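PDB 2OAI: hemolysin from Xylella fastidiosa, which is a CorC/HlyC-family membrane protein with CBS domains, may as a whole bind FAD, and binds calcium through its C-terminal transporter-associated domain, the part crystallised here. Local coordinates for residues F58-I61 / G65-F68. Residues are numbered along the deposited sequence; the frame is centred on the assembly and turned at random.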
ATOM      1  N   PHE A  58      -9.264  -7.300 -14.272  1.00 52.31           N
ATOM      2  CA  PHE A  58      -8.120  -7.117 -15.160  1.00 53.22           C
ATOM      3  C   PHE A  58      -7.892  -8.281 -16.115  1.00 53.74           C
ATOM      4  O   PHE A  58      -7.331  -8.089 -17.204  1.00 54.29           O
ATOM      5  CB  PHE A  58      -6.844  -6.811 -14.381  1.00 53.45           C
ATOM      6  CG  PHE A  58      -6.886  -5.488 -13.666  1.00 53.52           C
ATOM      7  CD1 PHE A  58      -6.775  -4.295 -14.376  1.00 54.50           C
ATOM      8  CD2 PHE A  58      -7.036  -5.434 -12.279  1.00 53.32           C
ATOM      9  CE1 PHE A  58      -6.820  -3.046 -13.699  1.00 54.10           C
ATOM     10  CE2 PHE A  58      -7.077  -4.202 -11.593  1.00 54.66           C
ATOM     11  CZ  PHE A  58      -6.969  -3.009 -12.320  1.00 53.69           C
ATOM     12  N   GLY A  59      -8.310  -9.481 -15.715  1.00 53.41           N
ATOM     13  CA  GLY A  59      -8.088 -10.688 -16.520  1.00 54.01           C
ATOM     14  C   GLY A  59      -6.615 -11.050 -16.590  1.00 53.60           C
ATOM     15  O   GLY A  59      -6.174 -11.662 -17.560  1.00 53.42           O
ATOM     16  N   ARG A  60      -5.876 -10.625 -15.562  1.00 52.90           N
ATOM     17  CA  ARG A  60      -4.438 -10.860 -15.378  1.00 52.20           C
ATOM     18  C   ARG A  60      -4.092 -10.354 -13.978  1.00 52.23           C
ATOM     19  O   ARG A  60      -4.931  -9.746 -13.307  1.00 52.11           O
ATOM     20  CB  ARG A  60      -3.592 -10.095 -16.423  1.00 52.22           C
ATOM     21  CG  ARG A  60      -3.937  -8.618 -16.503  1.00 50.76           C
ATOM     22  CD  ARG A  60      -3.181  -7.841 -17.592  1.00 52.19           C
ATOM     23  NE  ARG A  60      -3.783  -6.515 -17.706  1.00 51.51           N
ATOM     24  CZ  ARG A  60      -3.475  -5.474 -16.930  1.00 51.29           C
ATOM     25  NH1 ARG A  60      -4.111  -4.331 -17.090  1.00 51.08           N
ATOM     26  NH2 ARG A  60      -2.520  -5.565 -16.014  1.00 50.90           N
ATOM     27  N   ILE A  61      -2.869 -10.615 -13.535  1.00 52.56           N
ATOM     28  CA  ILE A  61      -2.382 -10.060 -12.279  1.00 52.60           C
ATOM     29  C   ILE A  61      -1.964  -8.608 -12.532  1.00 52.40           C
ATOM     30  O   ILE A  61      -0.995  -8.358 -13.241  1.00 52.58           O
ATOM     31  CB  ILE A  61      -1.184 -10.845 -11.714  1.00 52.92           C
ATOM     32  CG1 ILE A  61      -1.544 -12.334 -11.569  1.00 53.33           C
ATOM     33  CG2 ILE A  61      -0.772 -10.239 -10.358  1.00 54.29           C
ATOM     34  CD1 ILE A  61      -0.346 -13.270 -11.475  1.00 54.65           C
ATOM     35  N   GLY A  65      -0.385   0.089  -8.648  1.00 47.71           N
ATOM     36  CA  GLY A  65      -0.732   1.397  -9.168  1.00 47.44           C
ATOM     37  C   GLY A  65      -1.889   1.364 -10.168  1.00 47.06           C
ATOM     38  O   GLY A  65      -2.437   2.425 -10.503  1.00 47.11           O
ATOM     39  N   GLU A  66      -2.228   0.189 -10.680  1.00 45.71           N
ATOM     40  CA  GLU A  66      -3.419   0.084 -11.535  1.00 45.87           C
ATOM     41  C   GLU A  66      -4.665   0.184 -10.658  1.00 45.92           C
ATOM     42  O   GLU A  66      -4.592  -0.076  -9.457  1.00 46.12           O
ATOM     43  CB  GLU A  66      -3.432  -1.196 -12.348  1.00 45.40           C
ATOM     44  CG  GLU A  66      -2.327  -1.262 -13.402  1.00 46.60           C
ATOM     45  CD  GLU A  66      -2.561  -2.406 -14.370  1.00 49.84           C
ATOM     46  OE1 GLU A  66      -3.368  -2.251 -15.306  1.00 51.96           O
ATOM     47  OE2 GLU A  66      -1.949  -3.481 -14.197  1.00 54.15           O
ATOM     48  N   TYR A  67      -5.774   0.641 -11.240  1.00 45.75           N
ATOM     49  CA  TYR A  67      -6.998   0.838 -10.455  1.00 45.93           C
ATOM     50  C   TYR A  67      -8.222   0.702 -11.325  1.00 46.32           C
ATOM     51  O   TYR A  67      -8.119   0.710 -12.574  1.00 44.37           O
ATOM     52  CB  TYR A  67      -7.025   2.215  -9.773  1.00 46.35           C
ATOM     53  CG  TYR A  67      -7.015   3.386 -10.753  1.00 48.79           C
ATOM     54  CD1 TYR A  67      -8.212   3.899 -11.291  1.00 49.10           C
ATOM     55  CD2 TYR A  67      -5.803   3.941 -11.188  1.00 49.77           C
ATOM     56  CE1 TYR A  67      -8.194   4.975 -12.175  1.00 50.13           C
ATOM     57  CE2 TYR A  67      -5.772   5.009 -12.073  1.00 52.69           C
ATOM     58  CZ  TYR A  67      -6.976   5.522 -12.563  1.00 51.88           C
ATOM     59  OH  TYR A  67      -6.951   6.577 -13.443  1.00 51.41           O
ATOM     60  N   PHE A  68      -9.371   0.543 -10.671  1.00 46.43           N
ATOM     61  CA  PHE A  68     -10.649   0.568 -11.377  1.00 47.91           C
ATOM     62  C   PHE A  68     -11.685   1.117 -10.405  1.00 49.16           C
ATOM     63  O   PHE A  68     -11.435   1.175  -9.203  1.00 48.19           O
ATOM     64  CB  PHE A  68     -11.043  -0.830 -11.893  1.00 47.73           C
ATOM     65  CG  PHE A  68     -11.262  -1.861 -10.797  1.00 49.44           C
ATOM     66  CD1 PHE A  68     -10.178  -2.557 -10.249  1.00 49.48           C
ATOM     67  CD2 PHE A  68     -12.548  -2.139 -10.318  1.00 51.36           C
ATOM     68  CE1 PHE A  68     -10.352  -3.528  -9.238  1.00 51.90           C
ATOM     69  CE2 PHE A  68     -12.734  -3.111  -9.296  1.00 52.33           C
ATOM     70  CZ  PHE A  68     -11.616  -3.797  -8.760  1.00 51.91           C
TER
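In the transporter-associated domain, the connection between helix 50-58 and strand 67-70, outermost of the sheet within this chain, is bridged by Arg60 and Glu66, with Phe58 and Phe68 packing beside them. Arg60 meets Glu66 end-on through two nitrogens: NH1 donates to Glu66 OE1 at 2.8 Å, and NH2 of Arg60 reaches Glu66 OE2 at 2.8 Å. Both bonds are nearly straight (173° at NH1), and both carboxylate oxygens use their syn lone pairs. The two bonds make a bidentate salt bridge, and guanidinium and carboxylate lie nearly coplanar (planes 7° apart). The Arg60 chain first turns at chi1 52°, its CG flanked by the backbone N and C, then runs extended to NE and delivers the guanidinium edge to the acid. Glu66 meets it head-on with a chain that is extended beyond CG, and its OE2 also accepts a hydrogen bond from His63 N, within the connection.

Alongside the salt bridge, the Phe58 ring runs beside the Glu66 chain in the reverse sense; its CE1 lies 4.1 Å from Glu66 CB and 3.9 Å from Glu66 OE1. Tyr67 O lies at the edge of the Phe58 ring, near its plane, 3.9 Å from Phe58 CZ. Phe58 CE2 touches Phe68 CD1 at 3.8 Å, the two rings meeting obliquely. Phe68 is buried against Met53 and Cys54 of helix 50-58 and stacks on Tyr57, while the Tyr67 side chain starts out away from residues 58-61 and its OH makes a hydrogen bond with Glu16 OE2 of the second subunit.

The contact thus joins the helix end to strand 67-70 by inward aromatic packing and a bidentate salt bridge nearer the surface. Two guanidinium nitrogens plus the His63 amide hold the Glu66 carboxylate in a fixed rotation, and the positive partner would be expected to stabilise its ionised form.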